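Long-range contacts in thiosulfate sulfurtransferase TUM1 (PDB 3UTN), which transfers persulfide sulfur from NFS1 to UBA4 in the pathway that thiolates the wobble uridine of tRNAs: residues I77-S85 with V100-V110; S89-T97 with D307-K316. One frame throughout, in Å; residues are numbered along the deposited sequence. Where two conformers were deposited one is given.

Interaction 1. Residues I77-S85 with V100-V110; sequences IFFDIDAIS and VFDDAMSNLGV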
loop_
_atom_site.group_PDB
_atom_site.type_symbol
_atom_site.label_atom_id
_atom_site.label_comp_id
_atom_site.label_asym_id
_atom_site.label_seq_id
_atom_site.Cartn_x
_atom_site.Cartn_y
_atom_site.Cartn_z
ATOM N N ILE A 77 -15.045 -7.081 -4.552
ATOM C CA ILE A 77 -14.261 -8.178 -5.017
ATOM C C ILE A 77 -13.191 -8.289 -3.968
ATOM O O ILE A 77 -12.941 -7.355 -3.187
ATOM C CB ILE A 77 -13.623 -7.926 -6.386
ATOM C CG1 ILE A 77 -12.718 -6.692 -6.333
ATOM C CG2 ILE A 77 -14.706 -7.810 -7.441
ATOM C CD1 ILE A 77 -11.925 -6.464 -7.590
ATOM N N PHE A 78 -12.571 -9.446 -3.928
ATOM C CA PHE A 78 -11.444 -9.615 -3.088
ATOM C C PHE A 78 -10.225 -9.458 -3.963
ATOM O O PHE A 78 -10.125 -10.077 -5.014
ATOM C CB PHE A 78 -11.466 -10.986 -2.454
ATOM C CG PHE A 78 -10.242 -11.291 -1.678
ATOM C CD1 PHE A 78 -9.985 -10.630 -0.481
ATOM C CD2 PHE A 78 -9.330 -12.222 -2.149
ATOM C CE1 PHE A 78 -8.841 -10.904 0.239
ATOM C CE2 PHE A 78 -8.187 -12.502 -1.425
ATOM C CZ PHE A 78 -7.943 -11.841 -0.235
ATOM N N PHE A 79 -9.314 -8.606 -3.528
ATOM C CA PHE A 79 -8.063 -8.423 -4.222
ATOM C C PHE A 79 -7.033 -9.180 -3.427
ATOM O O PHE A 79 -6.673 -8.790 -2.318
ATOM C CB PHE A 79 -7.704 -6.949 -4.281
ATOM C CG PHE A 79 -6.462 -6.654 -5.064
ATOM C CD1 PHE A 79 -5.208 -6.840 -4.498
ATOM C CD2 PHE A 79 -6.547 -6.165 -6.361
ATOM C CE1 PHE A 79 -4.058 -6.552 -5.213
ATOM C CE2 PHE A 79 -5.399 -5.874 -7.082
ATOM C CZ PHE A 79 -4.154 -6.065 -6.506
ATOM N N ASP A 80 -6.566 -10.271 -4.001
ATOM C CA ASP A 80 -5.601 -11.095 -3.335
ATOM C C ASP A 80 -4.225 -10.478 -3.484
ATOM O O ASP A 80 -3.560 -10.643 -4.503
ATOM C CB ASP A 80 -5.630 -12.507 -3.895
ATOM C CG ASP A 80 -4.919 -13.483 -3.005
ATOM O OD1 ASP A 80 -3.955 -13.072 -2.332
ATOM O OD2 ASP A 80 -5.323 -14.654 -2.975
ATOM N N ILE A 81 -3.818 -9.759 -2.445
ATOM C CA ILE A 81 -2.512 -9.116 -2.384
ATOM C C ILE A 81 -1.403 -10.104 -2.728
ATOM O O ILE A 81 -0.460 -9.764 -3.439
ATOM C CB ILE A 81 -2.289 -8.502 -0.977
ATOM C CG1 ILE A 81 -3.133 -7.230 -0.820
ATOM C CG2 ILE A 81 -0.818 -8.240 -0.691
ATOM C CD1 ILE A 81 -2.789 -6.105 -1.773
ATOM N N ASP A 82 -1.543 -11.332 -2.240
ATOM C CA ASP A 82 -0.541 -12.364 -2.469
ATOM C C ASP A 82 -0.546 -12.860 -3.900
ATOM O O ASP A 82 0.506 -12.959 -4.520
ATOM C CB ASP A 82 -0.763 -13.538 -1.528
ATOM C CG ASP A 82 -0.513 -13.176 -0.099
ATOM O OD1 ASP A 82 0.406 -12.377 0.161
ATOM O OD2 ASP A 82 -1.236 -13.692 0.768
ATOM N N ALA A 83 -1.729 -13.184 -4.408
ATOM C CA ALA A 83 -1.856 -13.734 -5.751
ATOM C C ALA A 83 -1.567 -12.679 -6.800
ATOM O O ALA A 83 -0.949 -12.967 -7.818
ATOM C CB ALA A 83 -3.235 -14.332 -5.953
ATOM N N ILE A 84 -1.998 -11.451 -6.540
ATOM C CA ILE A 84 -1.807 -10.365 -7.489
ATOM C C ILE A 84 -0.497 -9.664 -7.160
ATOM O O ILE A 84 -0.445 -8.494 -6.779
ATOM C CB ILE A 84 -3.006 -9.412 -7.515
ATOM C CG1 ILE A 84 -4.301 -10.232 -7.486
ATOM C CG2 ILE A 84 -2.929 -8.503 -8.736
ATOM C CD1 ILE A 84 -5.560 -9.443 -7.223
ATOM N N SER A 85 0.568 -10.434 -7.295
ATOM C CA SER A 85 1.901 -9.977 -7.026
ATOM C C SER A 85 2.782 -10.783 -7.952
ATOM O O SER A 85 2.304 -11.699 -8.633
ATOM C CB SER A 85 2.274 -10.252 -5.570
ATOM O OG SER A 85 2.275 -11.641 -5.309
ATOM N N VAL A 100 -0.317 -10.911 -14.700
ATOM C CA VAL A 100 -0.891 -11.343 -13.429
ATOM C C VAL A 100 -1.950 -10.336 -12.996
ATOM O O VAL A 100 -3.050 -10.715 -12.615
ATOM C CB VAL A 100 0.190 -11.542 -12.345
ATOM C CG1 VAL A 100 -0.418 -11.566 -10.948
ATOM C CG2 VAL A 100 0.953 -12.833 -12.608
ATOM N N PHE A 101 -1.634 -9.052 -13.105
ATOM C CA PHE A 101 -2.591 -8.038 -12.730
ATOM C C PHE A 101 -3.855 -8.096 -13.576
ATOM O O PHE A 101 -4.951 -8.175 -13.042
ATOM C CB PHE A 101 -2.003 -6.646 -12.811
ATOM C CG PHE A 101 -2.980 -5.590 -12.430
ATOM C CD1 PHE A 101 -3.230 -5.323 -11.087
ATOM C CD2 PHE A 101 -3.691 -4.896 -13.406
ATOM C CE1 PHE A 101 -4.146 -4.355 -10.726
ATOM C CE2 PHE A 101 -4.608 -3.929 -13.046
ATOM C CZ PHE A 101 -4.836 -3.659 -11.704
ATOM N N ASP A 102 -3.690 -8.047 -14.895
ATOM C CA ASP A 102 -4.822 -8.080 -15.810
ATOM C C ASP A 102 -5.649 -9.333 -15.619
ATOM O O ASP A 102 -6.874 -9.267 -15.580
ATOM C CB ASP A 102 -4.347 -7.981 -17.254
ATOM C CG ASP A 102 -3.802 -6.621 -17.581
ATOM O OD1 ASP A 102 -3.969 -5.701 -16.747
ATOM O OD2 ASP A 102 -3.199 -6.470 -18.661
ATOM N N ASP A 103 -4.967 -10.466 -15.490
ATOM C CA ASP A 103 -5.634 -11.741 -15.275
ATOM C C ASP A 103 -6.415 -11.702 -13.988
ATOM O O ASP A 103 -7.557 -12.131 -13.952
ATOM C CB ASP A 103 -4.628 -12.889 -15.266
ATOM C CG ASP A 103 -4.082 -13.179 -16.649
ATOM O OD1 ASP A 103 -4.614 -12.596 -17.613
ATOM O OD2 ASP A 103 -3.126 -13.969 -16.771
ATOM N N ALA A 104 -5.797 -11.159 -12.945
ATOM C CA ALA A 104 -6.468 -10.994 -11.669
ATOM C C ALA A 104 -7.721 -10.156 -11.859
ATOM O O ALA A 104 -8.811 -10.575 -11.493
ATOM C CB ALA A 104 -5.539 -10.345 -10.664
ATOM N N MET A 105 -7.557 -8.978 -12.452
ATOM C CA MET A 105 -8.676 -8.084 -12.699
ATOM C C MET A 105 -9.748 -8.784 -13.511
ATOM O O MET A 105 -10.932 -8.714 -13.188
ATOM C CB MET A 105 -8.212 -6.837 -13.435
ATOM C CG MET A 105 -7.274 -5.955 -12.649
ATOM S SD MET A 105 -7.921 -5.558 -11.020
ATOM C CE MET A 105 -7.031 -6.746 -10.019
ATOM N N SER A 106 -9.310 -9.463 -14.565
ATOM C CA SER A 106 -10.201 -10.232 -15.410
ATOM C C SER A 106 -10.936 -11.279 -14.585
ATOM O O SER A 106 -12.163 -11.351 -14.624
ATOM C CB SER A 106 -9.409 -10.898 -16.540
ATOM O OG SER A 106 -8.813 -9.916 -17.365
ATOM N N ASN A 107 -10.169 -12.074 -13.839
ATOM C CA ASN A 107 -10.707 -13.127 -12.989
ATOM C C ASN A 107 -11.753 -12.585 -12.027
ATOM O O ASN A 107 -12.764 -13.231 -11.774
ATOM C CB ASN A 107 -9.575 -13.804 -12.210
ATOM C CG ASN A 107 -10.038 -15.026 -11.446
ATOM O OD1 ASN A 107 -10.262 -16.090 -12.023
ATOM N ND2 ASN A 107 -10.171 -14.882 -10.137
ATOM N N LEU A 108 -11.502 -11.382 -11.518
ATOM C CA LEU A 108 -12.389 -10.736 -10.559
ATOM C C LEU A 108 -13.505 -9.995 -11.264
ATOM O O LEU A 108 -14.382 -9.421 -10.626
ATOM C CB LEU A 108 -11.597 -9.767 -9.687
ATOM C CG LEU A 108 -10.511 -10.421 -8.837
ATOM C CD1 LEU A 108 -9.584 -9.356 -8.276
ATOM C CD2 LEU A 108 -11.113 -11.293 -7.736
ATOM N N GLY A 109 -13.452 -9.994 -12.590
ATOM C CA GLY A 109 -14.455 -9.318 -13.387
ATOM C C GLY A 109 -14.353 -7.812 -13.305
ATOM O O GLY A 109 -15.307 -7.115 -13.603
ATOM N N VAL A 110 -13.196 -7.306 -12.892
ATOM C CA VAL A 110 -12.988 -5.869 -12.853
ATOM C C VAL A 110 -12.996 -5.351 -14.284
ATOM O O VAL A 110 -12.342 -5.913 -15.156
ATOM C CB VAL A 110 -11.672 -5.494 -12.151
ATOM C CG1 VAL A 110 -11.395 -4.005 -12.269
ATOM C CG2 VAL A 110 -11.735 -5.901 -10.695
#
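Ile84 and Ala104 meet at the densest point of this contact, with Ile84 CG1 only 3.4 Å from Ala104 CB, where the small Ala104 lets the chain come this close. With CG1 beside the backbone N (chi1 -43°), CG1 and CD1 of Ile84 lie along Ala104 CB while CG2 turns to Phe101, 4.0 Å from its CD1. Ile84 CD1 runs on over the centre of the Phe79 ring, 3.4 Å above its plane. Met105 bends so that its CE touches Phe79 CE2 at 3.5 Å. A glycine in place of Ile84 would probably leave a gap between Ala104 and the Phe79 face and let that ring turn more readily. This is an edge of the first rhodanese domain: strand 77-78 is the outermost strand of a parallel sheet in 1-5-4-2-3 order, and helix 98-107 packs on the residues that follow it, while Leu108, just past the helix, meets the strand. The helix ends in a Schellman motif, with Gly109 at positive phi. Leu108 CD2 closes on Phe78 O at 3.1 Å, and Leu108 CD1 meets Ile77 CD1. The other end is looser: partly exposed Val100 merely lays CG1 against the carbonyls of Ala83 (O at 3.5 Å) and Ser85, and a bound dimethyl sulfoxide lies near the Ala83 side chain.

Interaction 2. Residues S89-T97 with D307-K316; sequences SPYPHMFPT and DGSWTEWVLK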
loop_
_atom_site.group_PDB
_atom_site.type_symbol
_atom_site.label_atom_id
_atom_site.label_comp_id
_atom_site.label_asym_id
_atom_site.label_seq_id
_atom_site.Cartn_x
_atom_site.Cartn_y
_atom_site.Cartn_z
ATOM N N SER A 89 8.934 -13.776 -8.056
ATOM C CA SER A 89 10.003 -13.054 -7.382
ATOM C C SER A 89 10.385 -13.752 -6.081
ATOM O O SER A 89 9.516 -14.276 -5.381
ATOM C CB SER A 89 9.570 -11.618 -7.098
ATOM O OG SER A 89 10.530 -10.946 -6.300
ATOM N N PRO A 90 11.692 -13.768 -5.745
ATOM C CA PRO A 90 12.058 -14.337 -4.447
ATOM C C PRO A 90 11.695 -13.383 -3.317
ATOM O O PRO A 90 11.752 -13.751 -2.145
ATOM C CB PRO A 90 13.579 -14.490 -4.542
ATOM C CG PRO A 90 14.001 -13.511 -5.573
ATOM C CD PRO A 90 12.876 -13.427 -6.557
ATOM N N TYR A 91 11.307 -12.167 -3.688
ATOM C CA TYR A 91 10.990 -11.125 -2.728
ATOM C C TYR A 91 9.487 -11.045 -2.556
ATOM O O TYR A 91 8.742 -11.218 -3.516
ATOM C CB TYR A 91 11.596 -9.792 -3.183
ATOM C CG TYR A 91 12.975 -10.006 -3.753
ATOM C CD1 TYR A 91 14.006 -10.479 -2.945
ATOM C CD2 TYR A 91 13.234 -9.802 -5.105
ATOM C CE1 TYR A 91 15.269 -10.709 -3.456
ATOM C CE2 TYR A 91 14.496 -10.034 -5.628
ATOM C CZ TYR A 91 15.506 -10.484 -4.795
ATOM O OH TYR A 91 16.760 -10.726 -5.291
ATOM N N PRO A 92 9.040 -10.816 -1.317
ATOM C CA PRO A 92 7.625 -10.774 -0.997
ATOM C C PRO A 92 6.929 -9.574 -1.624
ATOM O O PRO A 92 7.555 -8.532 -1.837
ATOM C CB PRO A 92 7.606 -10.658 0.532
ATOM C CG PRO A 92 8.947 -10.135 0.903
ATOM C CD PRO A 92 9.890 -10.658 -0.127
ATOM N N HIS A 93 5.647 -9.754 -1.930
ATOM C CA HIS A 93 4.751 -8.671 -2.322
ATOM C C HIS A 93 5.307 -7.799 -3.389
ATOM O O HIS A 93 5.168 -6.578 -3.340
ATOM C CB HIS A 93 4.390 -7.834 -1.110
ATOM C CG HIS A 93 3.780 -8.635 -0.003
ATOM N ND1 HIS A 93 2.673 -9.374 -0.180
ATOM C CD2 HIS A 93 4.164 -8.807 1.318
ATOM C CE1 HIS A 93 2.362 -9.989 0.967
ATOM N NE2 HIS A 93 3.275 -9.642 1.886
ATOM N N MET A 94 5.951 -8.425 -4.362
ATOM C CA MET A 94 6.497 -7.692 -5.472
ATOM C C MET A 94 5.377 -7.376 -6.417
ATOM O O MET A 94 4.486 -8.193 -6.640
ATOM C CB MET A 94 7.605 -8.473 -6.165
ATOM C CG MET A 94 8.854 -8.573 -5.311
ATOM S SD MET A 94 9.326 -6.979 -4.620
ATOM C CE MET A 94 9.879 -6.139 -6.105
ATOM N N PHE A 95 5.427 -6.172 -6.954
ATOM C CA PHE A 95 4.386 -5.684 -7.816
ATOM C C PHE A 95 4.070 -6.705 -8.890
ATOM O O PHE A 95 4.986 -7.288 -9.473
ATOM C CB PHE A 95 4.813 -4.382 -8.458
ATOM C CG PHE A 95 3.667 -3.574 -8.936
ATOM C CD1 PHE A 95 2.927 -2.822 -8.039
ATOM C CD2 PHE A 95 3.297 -3.598 -10.267
ATOM C CE1 PHE A 95 1.849 -2.082 -8.469
ATOM C CE2 PHE A 95 2.215 -2.864 -10.703
ATOM C CZ PHE A 95 1.487 -2.113 -9.805
ATOM N N PRO A 96 2.773 -6.944 -9.142
ATOM C CA PRO A 96 2.462 -7.960 -10.128
ATOM C C PRO A 96 2.899 -7.541 -11.515
ATOM O O PRO A 96 3.029 -6.351 -11.803
ATOM C CB PRO A 96 0.934 -8.058 -10.070
ATOM C CG PRO A 96 0.489 -6.745 -9.531
ATOM C CD PRO A 96 1.556 -6.369 -8.544
ATOM N N THR A 97 3.135 -8.531 -12.361
ATOM C CA THR A 97 3.315 -8.285 -13.771
ATOM C C THR A 97 1.983 -7.812 -14.326
ATOM O O THR A 97 0.914 -8.098 -13.760
ATOM C CB THR A 97 3.729 -9.566 -14.512
ATOM O OG1 THR A 97 2.677 -10.530 -14.406
ATOM C CG2 THR A 97 5.009 -10.148 -13.920
ATOM N N ASP A 307 9.665 -1.108 -4.096
ATOM C CA ASP A 307 8.823 -2.265 -3.933
ATOM C C ASP A 307 9.607 -3.410 -3.320
ATOM O O ASP A 307 9.159 -4.019 -2.353
ATOM C CB ASP A 307 8.212 -2.663 -5.266
ATOM C CG ASP A 307 7.165 -3.729 -5.124
ATOM O OD1 ASP A 307 6.575 -3.855 -4.033
ATOM O OD2 ASP A 307 6.935 -4.444 -6.110
ATOM N N GLY A 308 10.795 -3.672 -3.863
ATOM C CA GLY A 308 11.663 -4.721 -3.342
ATOM C C GLY A 308 11.788 -4.568 -1.848
ATOM O O GLY A 308 11.782 -5.547 -1.097
ATOM N N SER A 309 11.877 -3.310 -1.426
ATOM C CA SER A 309 11.918 -2.955 -0.022
ATOM C C SER A 309 13.055 -3.660 0.697
ATOM O O SER A 309 13.986 -4.183 0.068
ATOM C CB SER A 309 10.566 -3.219 0.643
ATOM O OG SER A 309 9.679 -2.154 0.368
ATOM N N TRP A 310 12.962 -3.681 2.015
ATOM C CA TRP A 310 14.043 -4.142 2.848
ATOM C C TRP A 310 14.462 -5.539 2.522
ATOM O O TRP A 310 15.652 -5.835 2.453
ATOM C CB TRP A 310 13.656 -4.040 4.306
ATOM C CG TRP A 310 14.786 -4.448 5.188
ATOM C CD1 TRP A 310 14.818 -5.485 6.102
ATOM C CD2 TRP A 310 16.118 -3.856 5.232
ATOM N NE1 TRP A 310 16.038 -5.556 6.713
ATOM C CE2 TRP A 310 16.864 -4.607 6.237
ATOM C CE3 TRP A 310 16.740 -2.806 4.573
ATOM C CZ2 TRP A 310 18.180 -4.309 6.547
ATOM C CZ3 TRP A 310 18.064 -2.522 4.888
ATOM C CH2 TRP A 310 18.764 -3.252 5.854
ATOM N N THR A 311 13.480 -6.403 2.301
ATOM C CA THR A 311 13.745 -7.801 2.005
ATOM C C THR A 311 14.631 -7.949 0.785
ATOM O O THR A 311 15.694 -8.567 0.851
ATOM C CB THR A 311 12.446 -8.580 1.793
ATOM O OG1 THR A 311 11.669 -8.499 2.992
ATOM C CG2 THR A 311 12.755 -10.030 1.475
ATOM N N GLU A 312 14.194 -7.373 -0.325
ATOM C CA GLU A 312 14.990 -7.423 -1.526
ATOM C C GLU A 312 16.303 -6.716 -1.288
ATOM O O GLU A 312 17.350 -7.186 -1.722
ATOM C CB GLU A 312 14.270 -6.774 -2.687
ATOM C CG GLU A 312 15.046 -6.889 -3.976
ATOM C CD GLU A 312 14.657 -5.844 -4.981
ATOM O OE1 GLU A 312 14.495 -4.665 -4.596
ATOM O OE2 GLU A 312 14.530 -6.205 -6.162
ATOM N N TRP A 313 16.241 -5.584 -0.594
ATOM C CA TRP A 313 17.433 -4.822 -0.305
ATOM C C TRP A 313 18.489 -5.686 0.311
ATOM O O TRP A 313 19.606 -5.757 -0.189
ATOM C CB TRP A 313 17.146 -3.668 0.634
ATOM C CG TRP A 313 18.413 -2.922 0.875
ATOM C CD1 TRP A 313 19.246 -2.993 1.977
ATOM C CD2 TRP A 313 19.078 -2.015 -0.054
ATOM N NE1 TRP A 313 20.334 -2.183 1.813
ATOM C CE2 TRP A 313 20.295 -1.569 0.613
ATOM C CE3 TRP A 313 18.779 -1.525 -1.320
ATOM C CZ2 TRP A 313 21.165 -0.674 0.022
ATOM C CZ3 TRP A 313 19.667 -0.629 -1.908
ATOM C CH2 TRP A 313 20.833 -0.221 -1.252
ATOM N N VAL A 314 18.133 -6.338 1.411
ATOM C CA VAL A 314 19.049 -7.207 2.133
ATOM C C VAL A 314 19.524 -8.347 1.255
ATOM O O VAL A 314 20.729 -8.579 1.127
ATOM C CB VAL A 314 18.394 -7.771 3.396
ATOM C CG1 VAL A 314 19.203 -8.932 3.957
ATOM C CG2 VAL A 314 18.279 -6.669 4.419
ATOM N N LEU A 315 18.572 -9.038 0.640
ATOM C CA LEU A 315 18.879 -10.212 -0.168
ATOM C C LEU A 315 19.792 -9.893 -1.338
ATOM O O LEU A 315 20.665 -10.685 -1.677
ATOM C CB LEU A 315 17.598 -10.881 -0.657
ATOM C CG LEU A 315 16.852 -11.666 0.423
ATOM C CD1 LEU A 315 15.521 -12.187 -0.096
ATOM C CD2 LEU A 315 17.715 -12.804 0.953
ATOM N N LYS A 316 19.604 -8.725 -1.940
ATOM C CA LYS A 316 20.412 -8.337 -3.084
ATOM C C LYS A 316 21.706 -7.630 -2.688
ATOM O O LYS A 316 22.709 -7.736 -3.389
ATOM C CB LYS A 316 19.603 -7.468 -4.041
ATOM C CG LYS A 316 18.612 -8.233 -4.900
ATOM C CD LYS A 316 18.022 -7.322 -5.957
ATOM C CE LYS A 316 17.134 -8.064 -6.934
ATOM N NZ LYS A 316 16.459 -7.109 -7.855
HETATM O O HOH W 1 9.865 -7.407 -0.770
#
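The Tyr91 ring lies between Glu312 and Pro90. Glu312 CG sits over the centre of one face, 3.5 Å from the ring centroid and 7° off the normal, a CH-pi contact; Pro90 CG covers the opposite face, and Leu315 occupies the edge, its CB 3.6 Å from Tyr91 CE1. A long acidic chain suits this place because its methylenes pack on the ring while the carboxylate rises away from the face: Lys316 NZ makes a salt bridge to Glu312 OE2 at 2.7 Å, and Glu312 OE1 is held by the hydroxyl of Tyr306. The extended lysine crosses the phenol end of the tyrosine at about a right angle. Further along the loop, Pro92 CD presses tightly on Thr311 CG2 (3.3 Å), while the threonine's OG1 is bonded to Gly283 O.

Between Pro92 O (2.8 Å) and Gly308 O (2.7 Å) lies a water that ties the two backbones together. Glycine suits position 308, where Glu312 OE1 takes the room of a CB; the twice-bent Met94 brings SD to 3.5 Å from Gly308 CA. With CG anti to the backbone N (chi1 -171°), Asp307 aims its carboxylate at the loop. Phe95 N donates to Asp307 OD2 in a bond modelled as very short, 2.4 Å, at 156°, and Arg129 makes a salt bridge to OD1. That positive charge probably eases the approach of OD1 to His93 O, another acceptor.

The contact thus joins the two rhodanese domains: Asp307 follows strand 303-306 and leads into helix 309-317, Phe95 packs on helix 127-136 of the first domain and on Ile185 of strand 185-186, and Tyr188 of helix 188-196 touches Glu312 and Lys316.

In the fold
Interactions 1 and 2 have centres 19 Å apart and interleave along the chain, because the loop 89-97 lies between the two segments of interaction 1 in sequence. They touch directly: Ile84 O is 3.4 Å from Pro96 CG, and Ser85 CB is 3.2 Å from Met94 O. The loop thus packs on residues 84-85 of interaction 1 and reaches the second domain through interaction 2. Only the second lies near the active site, the side chain of Asp307 being about 7 Å from that of Cys282, which carries the persulfide intermediate. Ser309, two residues after Asp307, makes a hydrogen bond through OG to Cys282 N, whereas interaction 1 belongs to the domain without a catalytic cysteine.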